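Local structure of putative trimethylamine methyltransferase (Rhizobium meliloti, 4YYC) at residues E71-E76 / S248-D253; F77-E82 / F252-L257; G210-P215 / K261-H266. The protein probably acts as a methyltransferase of the trimethylamine methyltransferase family. One frame throughout, in Å; residues are numbered along the deposited sequence.

Interaction 1. Residues E71-E76 / S248-D253; sequences EEIGIE and SPMVFD
Met-250, a selenomethionine, lays its side chain across two isoleucines of residues 71-76, and its atoms can be followed in order. Met-250 CB starts 3.7 Å from Ile-75 CD1. The next atom, Met-250 CG, touches the same Ile-75 CD1 at 3.7 Å, the two side chains crossing at about a right angle. Met-250 SE then reaches Ile-73 CG2 at 4.1 Å, and the chain bends at chi3 (-81°), so that Met-250 CE turns off from Ile-73. Gly-440 of the second subunit also packs on Met-250. Ile-75 uses its other branch as well: CG2 sits 3.6 Å from Met-250 O and meets the edge of the Phe-252 ring, 4.0 Å from CD2. The backbones form a parallel bridge between Glu-76 and Val-251, which adds strand 251-252 to the edge of the mixed sheet through strand 75-77. Glu-76 N donates to Met-250 O (3.0 Å, 156° at the hydrogen), and Phe-252 N to Glu-76 O (2.8 Å, 176°). Side by side with Val-251, Glu-76 contributes CB at 3.9 Å from Val-251 CG2, while its carboxylate leads away to salt bridges with Arg-98 and Arg-78. The chemistry is thus divided: main-chain bonds fix the register, Ile-73, Ile-75 and Met-250 supply apolar contact alongside the strand pair, and the polar cost falls on Gly-74 O, buried with no partner in the model.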
loop_
_atom_site.group_PDB
_atom_site.type_symbol
_atom_site.label_atom_id
_atom_site.label_comp_id
_atom_site.label_asym_id
_atom_site.label_seq_id
_atom_site.Cartn_x
_atom_site.Cartn_y
_atom_site.Cartn_z
ATOM N N GLU A 71 12.641 26.739 -21.428
ATOM C CA GLU A 71 13.238 27.670 -22.369
ATOM C C GLU A 71 12.463 27.734 -23.698
ATOM O O GLU A 71 12.122 28.814 -24.155
ATOM C CB GLU A 71 14.710 27.356 -22.609
ATOM C CG GLU A 71 15.326 28.393 -23.534
ATOM C CD GLU A 71 16.796 28.221 -23.800
ATOM O OE1 GLU A 71 17.418 27.209 -23.392
ATOM O OE2 GLU A 71 17.329 29.143 -24.448
ATOM N N GLU A 72 12.214 26.596 -24.318
ATOM C CA GLU A 72 11.602 26.541 -25.649
ATOM C C GLU A 72 10.117 26.807 -25.685
ATOM O O GLU A 72 9.633 27.453 -26.589
ATOM C CB GLU A 72 11.851 25.191 -26.309
ATOM C CG GLU A 72 13.308 24.918 -26.581
ATOM C CD GLU A 72 13.533 23.583 -27.289
ATOM O OE1 GLU A 72 12.513 22.877 -27.648
ATOM O OE2 GLU A 72 14.730 23.254 -27.431
ATOM N N ILE A 73 9.398 26.299 -24.705
ATOM C CA ILE A 73 7.929 26.361 -24.694
ATOM C C ILE A 73 7.473 27.462 -23.753
ATOM O O ILE A 73 6.640 28.278 -24.137
ATOM C CB ILE A 73 7.302 25.006 -24.298
ATOM C CG1 ILE A 73 7.732 23.949 -25.321
ATOM C CG2 ILE A 73 5.790 25.137 -24.228
ATOM C CD1 ILE A 73 7.350 22.538 -24.942
ATOM N N GLY A 74 8.027 27.498 -22.550
ATOM C CA GLY A 74 7.686 28.514 -21.578
ATOM C C GLY A 74 6.436 28.182 -20.787
ATOM O O GLY A 74 5.806 27.151 -20.980
ATOM N N ILE A 75 6.121 29.069 -19.869
ATOM C CA ILE A 75 4.958 28.930 -18.992
ATOM C C ILE A 75 4.157 30.221 -19.074
ATOM O O ILE A 75 4.721 31.305 -19.007
ATOM C CB ILE A 75 5.415 28.713 -17.547
ATOM C CG1 ILE A 75 6.340 27.490 -17.425
ATOM C CG2 ILE A 75 4.222 28.609 -16.614
ATOM C CD1 ILE A 75 5.703 26.141 -17.642
ATOM N N GLU A 76 2.856 30.104 -19.248
ATOM C CA GLU A 76 1.991 31.298 -19.247
ATOM C C GLU A 76 1.770 31.832 -17.834
ATOM O O GLU A 76 1.458 31.073 -16.927
ATOM C CB GLU A 76 0.632 30.963 -19.847
ATOM C CG GLU A 76 0.683 30.490 -21.297
ATOM C CD GLU A 76 0.397 31.604 -22.272
ATOM O OE1 GLU A 76 -0.691 32.211 -22.187
ATOM O OE2 GLU A 76 1.267 31.908 -23.120
ATOM N N SER A 248 -2.706 23.365 -15.077
ATOM C CA SER A 248 -1.894 22.530 -15.941
ATOM C C SER A 248 -2.695 22.222 -17.217
ATOM O O SER A 248 -3.902 21.979 -17.089
ATOM C CB SER A 248 -1.518 21.238 -15.208
ATOM O OG SER A 248 -0.955 21.559 -13.921
ATOM N N PRO A 249 -2.086 22.237 -18.412
ATOM C CA PRO A 249 -0.625 22.364 -18.593
ATOM C C PRO A 249 -0.106 23.809 -18.697
ATOM O O PRO A 249 -0.582 24.588 -19.509
ATOM C CB PRO A 249 -0.359 21.631 -19.916
ATOM C CG PRO A 249 -1.670 21.739 -20.664
ATOM C CD PRO A 249 -2.758 21.735 -19.624
HETATM N N MSE A 250 0.918 24.093 -17.879
HETATM C CA MSE A 250 1.898 25.171 -18.086
HETATM C C MSE A 250 1.241 26.548 -18.087
HETATM O O MSE A 250 1.664 27.436 -18.816
HETATM C CB MSE A 250 2.713 24.854 -19.372
HETATM C CG MSE A 250 3.518 23.541 -19.200
HETATM SE SE MSE A 250 4.415 23.096 -20.903
HETATM C CE MSE A 250 2.884 22.267 -21.855
ATOM N N VAL A 251 0.230 26.740 -17.244
ATOM C CA VAL A 251 -0.395 28.060 -17.084
ATOM C C VAL A 251 -0.533 28.322 -15.606
ATOM O O VAL A 251 -1.015 27.440 -14.872
ATOM C CB VAL A 251 -1.811 28.101 -17.725
ATOM C CG1 VAL A 251 -2.558 29.389 -17.373
ATOM C CG2 VAL A 251 -1.719 27.956 -19.243
ATOM N N PHE A 252 -0.205 29.559 -15.194
ATOM C CA PHE A 252 -0.670 30.103 -13.902
ATOM C C PHE A 252 -1.625 31.246 -14.191
ATOM O O PHE A 252 -1.304 32.113 -14.957
ATOM C CB PHE A 252 0.509 30.593 -13.040
ATOM C CG PHE A 252 1.309 29.462 -12.442
ATOM C CD1 PHE A 252 0.919 28.865 -11.259
ATOM C CD2 PHE A 252 2.439 28.991 -13.099
ATOM C CE1 PHE A 252 1.630 27.804 -10.724
ATOM C CE2 PHE A 252 3.173 27.921 -12.570
ATOM C CZ PHE A 252 2.772 27.330 -11.402
ATOM N N ASP A 253 -2.779 31.185 -13.549
ATOM C CA ASP A 253 -3.816 32.180 -13.722
ATOM C C ASP A 253 -3.827 33.247 -12.642
ATOM O O ASP A 253 -3.249 33.119 -11.564
ATOM C CB ASP A 253 -5.168 31.475 -13.779
ATOM C CG ASP A 253 -5.455 30.866 -15.133
ATOM O OD1 ASP A 253 -5.252 31.570 -16.160
ATOM O OD2 ASP A 253 -5.911 29.696 -15.155
#

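Interaction 2. Residues F77-E82 / F252-L257; sequences FRDDAE and FDETML
A parallel strand pair that runs out into two helix starts forms this contact: Phe-77 bridges to Phe-252, and beyond them Asp-80 and Asp-253 occupy the N-cap positions of helices 81-90 and 254-265. Arg-78 N closes the ladder with a nearly straight bond to Phe-252 O (2.9 Å, 177° at the hydrogen). The two phenylalanines lie side by side with planes 33° apart, and Phe-252 CD2 sits over one face of the Phe-77 ring, 3.9 Å from CZ. Leu-257, in the first turn of its helix, crosses Phe-77 at about a right angle and brings CD2 within 3.7 Å of Phe-77 CD2. Where strand gives way to helix, water takes over: Asp-253 makes no side-chain cap, and one water instead accepts from Glu-254 N and donates to OD1 of Asp-253 and OD2 of Asp-79. A second water, in the plane of the Arg-78 guanidinium at its edge, accepts from NH1 and donates to Asp-253 OD1; NH1 and OD1 stay 4.8 Å apart, and Arg-78 NE pairs with Glu-76. Asp-80, its CG anti to the backbone N (chi1 -165°), places OD2 3.6 Å from Leu-257 CB; the same oxygen is salt-bridged to Lys-261, while OD1 caps Ala-83 N.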
loop_
_atom_site.group_PDB
_atom_site.type_symbol
_atom_site.label_atom_id
_atom_site.label_comp_id
_atom_site.label_asym_id
_atom_site.label_seq_id
_atom_site.Cartn_x
_atom_site.Cartn_y
_atom_site.Cartn_z
ATOM N N PHE A 77 1.917 33.151 -17.657
ATOM C CA PHE A 77 1.534 33.829 -16.447
ATOM C C PHE A 77 0.455 34.763 -16.924
ATOM O O PHE A 77 0.744 35.792 -17.523
ATOM C CB PHE A 77 2.734 34.543 -15.812
ATOM C CG PHE A 77 3.620 33.615 -15.018
ATOM C CD1 PHE A 77 4.417 32.658 -15.649
ATOM C CD2 PHE A 77 3.611 33.654 -13.629
ATOM C CE1 PHE A 77 5.163 31.767 -14.893
ATOM C CE2 PHE A 77 4.363 32.767 -12.875
ATOM C CZ PHE A 77 5.124 31.816 -13.502
ATOM N N ARG A 78 -0.808 34.391 -16.709
ATOM C CA ARG A 78 -1.918 35.099 -17.367
ATOM C C ARG A 78 -2.594 36.155 -16.519
ATOM O O ARG A 78 -2.774 35.972 -15.341
ATOM C CB ARG A 78 -2.955 34.104 -17.837
ATOM C CG ARG A 78 -2.395 33.202 -18.892
ATOM C CD ARG A 78 -3.447 32.263 -19.452
ATOM N NE ARG A 78 -2.948 31.534 -20.624
ATOM C CZ ARG A 78 -3.633 30.555 -21.226
ATOM N NH1 ARG A 78 -4.813 30.171 -20.752
ATOM N NH2 ARG A 78 -3.126 29.933 -22.287
ATOM N N ASP A 79 -2.957 37.253 -17.171
ATOM C CA ASP A 79 -3.747 38.321 -16.592
ATOM C C ASP A 79 -3.091 38.915 -15.351
ATOM O O ASP A 79 -3.800 39.326 -14.433
ATOM C CB ASP A 79 -5.196 37.816 -16.327
ATOM C CG ASP A 79 -5.856 37.264 -17.576
ATOM O OD1 ASP A 79 -5.953 38.004 -18.532
ATOM O OD2 ASP A 79 -6.203 36.065 -17.627
ATOM N N ASP A 80 -1.747 39.001 -15.354
ATOM C CA ASP A 80 -0.951 39.520 -14.230
ATOM C C ASP A 80 0.287 40.251 -14.741
ATOM O O ASP A 80 1.374 39.699 -14.904
ATOM C CB ASP A 80 -0.550 38.424 -13.236
ATOM C CG ASP A 80 -0.047 39.001 -11.915
ATOM O OD1 ASP A 80 0.511 40.114 -11.891
ATOM O OD2 ASP A 80 -0.257 38.346 -10.878
ATOM N N ALA A 81 0.081 41.536 -15.023
ATOM C CA ALA A 81 1.132 42.353 -15.592
ATOM C C ALA A 81 2.320 42.488 -14.649
ATOM O O ALA A 81 3.441 42.534 -15.081
ATOM C CB ALA A 81 0.611 43.736 -15.944
ATOM N N GLU A 82 2.052 42.570 -13.359
ATOM C CA GLU A 82 3.121 42.650 -12.374
ATOM C C GLU A 82 4.037 41.404 -12.455
ATOM O O GLU A 82 5.267 41.498 -12.380
ATOM C CB GLU A 82 2.530 42.786 -10.984
ATOM C CG GLU A 82 3.571 42.836 -9.875
ATOM C CD GLU A 82 2.979 42.809 -8.469
ATOM O OE1 GLU A 82 1.744 42.665 -8.318
ATOM O OE2 GLU A 82 3.789 42.951 -7.510
ATOM N N PHE A 252 -0.205 29.559 -15.194
ATOM C CA PHE A 252 -0.670 30.103 -13.902
ATOM C C PHE A 252 -1.625 31.246 -14.191
ATOM O O PHE A 252 -1.304 32.113 -14.957
ATOM C CB PHE A 252 0.509 30.593 -13.040
ATOM C CG PHE A 252 1.309 29.462 -12.442
ATOM C CD1 PHE A 252 0.919 28.865 -11.259
ATOM C CD2 PHE A 252 2.439 28.991 -13.099
ATOM C CE1 PHE A 252 1.630 27.804 -10.724
ATOM C CE2 PHE A 252 3.173 27.921 -12.570
ATOM C CZ PHE A 252 2.772 27.330 -11.402
ATOM N N ASP A 253 -2.779 31.185 -13.549
ATOM C CA ASP A 253 -3.816 32.180 -13.722
ATOM C C ASP A 253 -3.827 33.247 -12.642
ATOM O O ASP A 253 -3.249 33.119 -11.564
ATOM C CB ASP A 253 -5.168 31.475 -13.779
ATOM C CG ASP A 253 -5.455 30.866 -15.133
ATOM O OD1 ASP A 253 -5.252 31.570 -16.160
ATOM O OD2 ASP A 253 -5.911 29.696 -15.155
ATOM N N GLU A 254 -4.507 34.331 -12.984
ATOM C CA GLU A 254 -4.601 35.508 -12.154
ATOM C C GLU A 254 -4.954 35.263 -10.678
ATOM O O GLU A 254 -4.350 35.842 -9.779
ATOM C CB GLU A 254 -5.660 36.410 -12.804
ATOM C CG GLU A 254 -5.937 37.725 -12.139
ATOM C CD GLU A 254 -6.898 38.573 -12.950
ATOM O OE1 GLU A 254 -7.755 38.028 -13.680
ATOM O OE2 GLU A 254 -6.776 39.803 -12.855
ATOM N N THR A 255 -5.973 34.474 -10.421
ATOM C CA THR A 255 -6.410 34.274 -9.039
ATOM C C THR A 255 -5.345 33.612 -8.200
ATOM O O THR A 255 -5.051 34.049 -7.079
ATOM C CB THR A 255 -7.702 33.466 -8.983
ATOM O OG1 THR A 255 -8.672 34.210 -9.712
ATOM C CG2 THR A 255 -8.168 33.311 -7.523
HETATM N N MSE A 256 -4.779 32.536 -8.741
HETATM C CA MSE A 256 -3.711 31.833 -8.051
HETATM C C MSE A 256 -2.482 32.658 -7.849
HETATM O O MSE A 256 -1.916 32.675 -6.758
HETATM C CB MSE A 256 -3.404 30.485 -8.746
HETATM C CG MSE A 256 -4.552 29.491 -8.689
HETATM SE SE MSE A 256 -4.910 28.861 -6.857
HETATM C CE MSE A 256 -6.379 30.115 -6.419
ATOM N N LEU A 257 -2.070 33.377 -8.880
ATOM C CA LEU A 257 -0.923 34.290 -8.752
ATOM C C LEU A 257 -1.202 35.375 -7.736
ATOM O O LEU A 257 -0.321 35.752 -6.973
ATOM C CB LEU A 257 -0.573 34.881 -10.110
ATOM C CG LEU A 257 0.008 33.930 -11.134
ATOM C CD1 LEU A 257 0.048 34.592 -12.489
ATOM C CD2 LEU A 257 1.371 33.389 -10.733
HETATM O O HOH W 1 -6.318 30.787 -18.529
HETATM O O HOH W 2 -5.916 34.240 -15.554
HETATM O O HOH W 3 -2.849 38.210 -10.072
#

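Interaction 3. Residues G210-P215 / K261-H266; sequences GSVTAP and KVYARH
Tyr-263 reaches from helix 254-265 into the loop at residues 210-215 and ends on Ser-211, where Tyr-263 OH donates to Ser-211 O at 2.6 Å. The bond is bent at the acceptor: OH stands at 131° to the C=O and tilted out of the carbonyl plane, although Ser-211 O itself lies near the ring plane, at the edge. That edge approach brings the same oxygen within 3.3 Å of Tyr-263 CE2. Ser-211 N is only 3.1 Å from Tyr-263 OH, but at a poor angle that excludes a hydrogen bond; it bonds to Thr-221 OG1, which also makes a weak hydrogen bond with Tyr-263 OH. The fit allows no side chain at Gly-210, since a CB there would fall 2.4 Å from Tyr-263 OH. The loop follows strand 208-209 and leads into helix 215-229 and, after the short helix 231-236, strand 240-245, parallel to the first; the contact therefore joins the loop of one beta-alpha-beta crossover to the helix of the next, consistent with the barrel fold of this family. With chi1 at -71°, the tyrosine ring is carried past Val-212; the two side chains cross at about a right angle, with Val-212 CG1 3.9 Å from Tyr-263 CE2. Val-212 has chi1 of -65°, which directs CG1 beside its own N and puts CG2 in the crowded position between N and the carbonyl carbon. Exchanging Tyr-263 for a phenylalanine removes the hydroxyl, and Ser-211 O would probably be left without this donor, with the loop less firmly tied to the helix. One residue earlier, Val-262 sets CG2 3.8 Å from Pro-215 O and 4.4 Å from Pro-215 CB, at the first turn of helix 215-229, where Ala-218 touches both Val-262 and Tyr-263.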
loop_
_atom_site.group_PDB
_atom_site.type_symbol
_atom_site.label_atom_id
_atom_site.label_comp_id
_atom_site.label_asym_id
_atom_site.label_seq_id
_atom_site.Cartn_x
_atom_site.Cartn_y
_atom_site.Cartn_z
ATOM N N GLY A 210 -4.919 28.809 4.569
ATOM C CA GLY A 210 -5.593 30.046 4.256
ATOM C C GLY A 210 -6.465 30.018 3.042
ATOM O O GLY A 210 -6.522 29.044 2.296
ATOM N N SER A 211 -7.207 31.114 2.846
ATOM C CA SER A 211 -8.107 31.205 1.693
ATOM C C SER A 211 -7.296 31.628 0.472
ATOM O O SER A 211 -6.408 32.507 0.587
ATOM C CB SER A 211 -9.200 32.233 1.933
ATOM O OG SER A 211 -10.027 32.378 0.775
ATOM N N VAL A 212 -7.630 31.046 -0.679
ATOM C CA VAL A 212 -6.949 31.354 -1.937
ATOM C C VAL A 212 -7.886 31.725 -3.048
ATOM O O VAL A 212 -7.467 31.910 -4.176
ATOM C CB VAL A 212 -5.968 30.237 -2.367
ATOM C CG1 VAL A 212 -4.839 30.111 -1.365
ATOM C CG2 VAL A 212 -6.685 28.938 -2.558
ATOM N N THR A 213 -9.169 31.908 -2.721
ATOM C CA THR A 213 -10.173 32.050 -3.751
ATOM C C THR A 213 -10.254 33.443 -4.356
ATOM O O THR A 213 -10.848 33.610 -5.414
ATOM C CB THR A 213 -11.533 31.579 -3.298
ATOM O OG1 THR A 213 -11.939 32.316 -2.154
ATOM C CG2 THR A 213 -11.461 30.105 -2.996
ATOM N N ALA A 214 -9.716 34.425 -3.675
ATOM C CA ALA A 214 -9.487 35.804 -4.249
ATOM C C ALA A 214 -8.381 36.467 -3.458
ATOM O O ALA A 214 -8.162 36.173 -2.272
ATOM C CB ALA A 214 -10.743 36.627 -4.174
ATOM N N PRO A 215 -7.647 37.410 -4.079
ATOM C CA PRO A 215 -6.557 38.011 -3.294
ATOM C C PRO A 215 -7.000 38.727 -2.018
ATOM O O PRO A 215 -6.319 38.669 -1.008
ATOM C CB PRO A 215 -5.863 38.958 -4.286
ATOM C CG PRO A 215 -6.428 38.628 -5.626
ATOM C CD PRO A 215 -7.605 37.720 -5.511
ATOM N N LYS A 261 1.011 36.070 -4.398
ATOM C CA LYS A 261 1.665 37.353 -4.102
ATOM C C LYS A 261 1.365 37.828 -2.653
ATOM O O LYS A 261 2.284 38.297 -1.934
ATOM C CB LYS A 261 1.290 38.431 -5.130
ATOM C CG LYS A 261 1.836 38.118 -6.502
ATOM C CD LYS A 261 1.628 39.181 -7.566
ATOM C CE LYS A 261 0.199 39.468 -7.882
ATOM N NZ LYS A 261 0.137 40.503 -8.966
ATOM N N VAL A 262 0.121 37.672 -2.209
ATOM C CA VAL A 262 -0.199 38.075 -0.846
ATOM C C VAL A 262 0.569 37.252 0.171
ATOM O O VAL A 262 1.231 37.777 1.045
ATOM C CB VAL A 262 -1.715 37.955 -0.563
ATOM C CG1 VAL A 262 -2.044 38.176 0.917
ATOM C CG2 VAL A 262 -2.523 38.864 -1.486
ATOM N N TYR A 263 0.449 35.929 0.076
ATOM C CA TYR A 263 1.087 35.086 1.050
ATOM C C TYR A 263 2.603 35.185 1.061
ATOM O O TYR A 263 3.202 35.304 2.151
ATOM C CB TYR A 263 0.617 33.646 0.871
ATOM C CG TYR A 263 -0.842 33.484 1.305
ATOM C CD1 TYR A 263 -1.226 33.848 2.582
ATOM C CD2 TYR A 263 -1.821 32.986 0.451
ATOM C CE1 TYR A 263 -2.527 33.685 3.022
ATOM C CE2 TYR A 263 -3.130 32.849 0.897
ATOM C CZ TYR A 263 -3.455 33.191 2.173
ATOM O OH TYR A 263 -4.755 33.033 2.586
ATOM N N ALA A 264 3.228 35.230 -0.123
ATOM C CA ALA A 264 4.685 35.390 -0.167
ATOM C C ALA A 264 5.139 36.718 0.430
ATOM O O ALA A 264 6.189 36.762 1.037
ATOM C CB ALA A 264 5.213 35.192 -1.575
ATOM N N ARG A 265 4.363 37.790 0.316
ATOM C CA ARG A 265 4.756 39.034 0.947
ATOM C C ARG A 265 4.658 39.034 2.453
ATOM O O ARG A 265 5.309 39.859 3.102
ATOM C CB ARG A 265 3.925 40.178 0.396
ATOM C CG ARG A 265 4.356 40.621 -0.979
ATOM C CD ARG A 265 3.872 42.029 -1.251
ATOM N NE ARG A 265 4.367 42.499 -2.535
ATOM C CZ ARG A 265 3.701 42.440 -3.689
ATOM N NH1 ARG A 265 2.487 41.926 -3.777
ATOM N NH2 ARG A 265 4.290 42.935 -4.784
ATOM N N HIS A 266 3.865 38.117 3.019
ATOM C CA HIS A 266 3.707 38.006 4.460
ATOM C C HIS A 266 4.332 36.744 5.076
ATOM O O HIS A 266 3.959 36.371 6.162
ATOM C CB HIS A 266 2.209 38.070 4.772
ATOM C CG HIS A 266 1.601 39.374 4.395
ATOM N ND1 HIS A 266 1.845 40.523 5.094
ATOM C CD2 HIS A 266 0.801 39.712 3.359
ATOM C CE1 HIS A 266 1.235 41.537 4.501
ATOM N NE2 HIS A 266 0.557 41.066 3.467
#

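Interactions 1 and 2 are successive parts of one parallel pairing, their centres about 12 Å apart; they share Phe-252 and Asp-253, and Val-251 CG1 packs on Arg-78 CD at 3.7 Å. Helix 254-265 then carries the chain on to interaction 3, its centre about 13 Å from that of interaction 2. There Glu-82 bridges the two, its OE1 2.8 Å from Lys-261 NZ and its OE2 2.8 Å from Arg-265 NH2, both salt bridges. Interactions 1 and 3 do not touch, their nearest atoms being about 8 Å apart. An unidentified ligand lies closest to interaction 3, about 8 Å from the Val-212 side chain, against about 11 Å from that of Phe-252, so neither side chain contacts it.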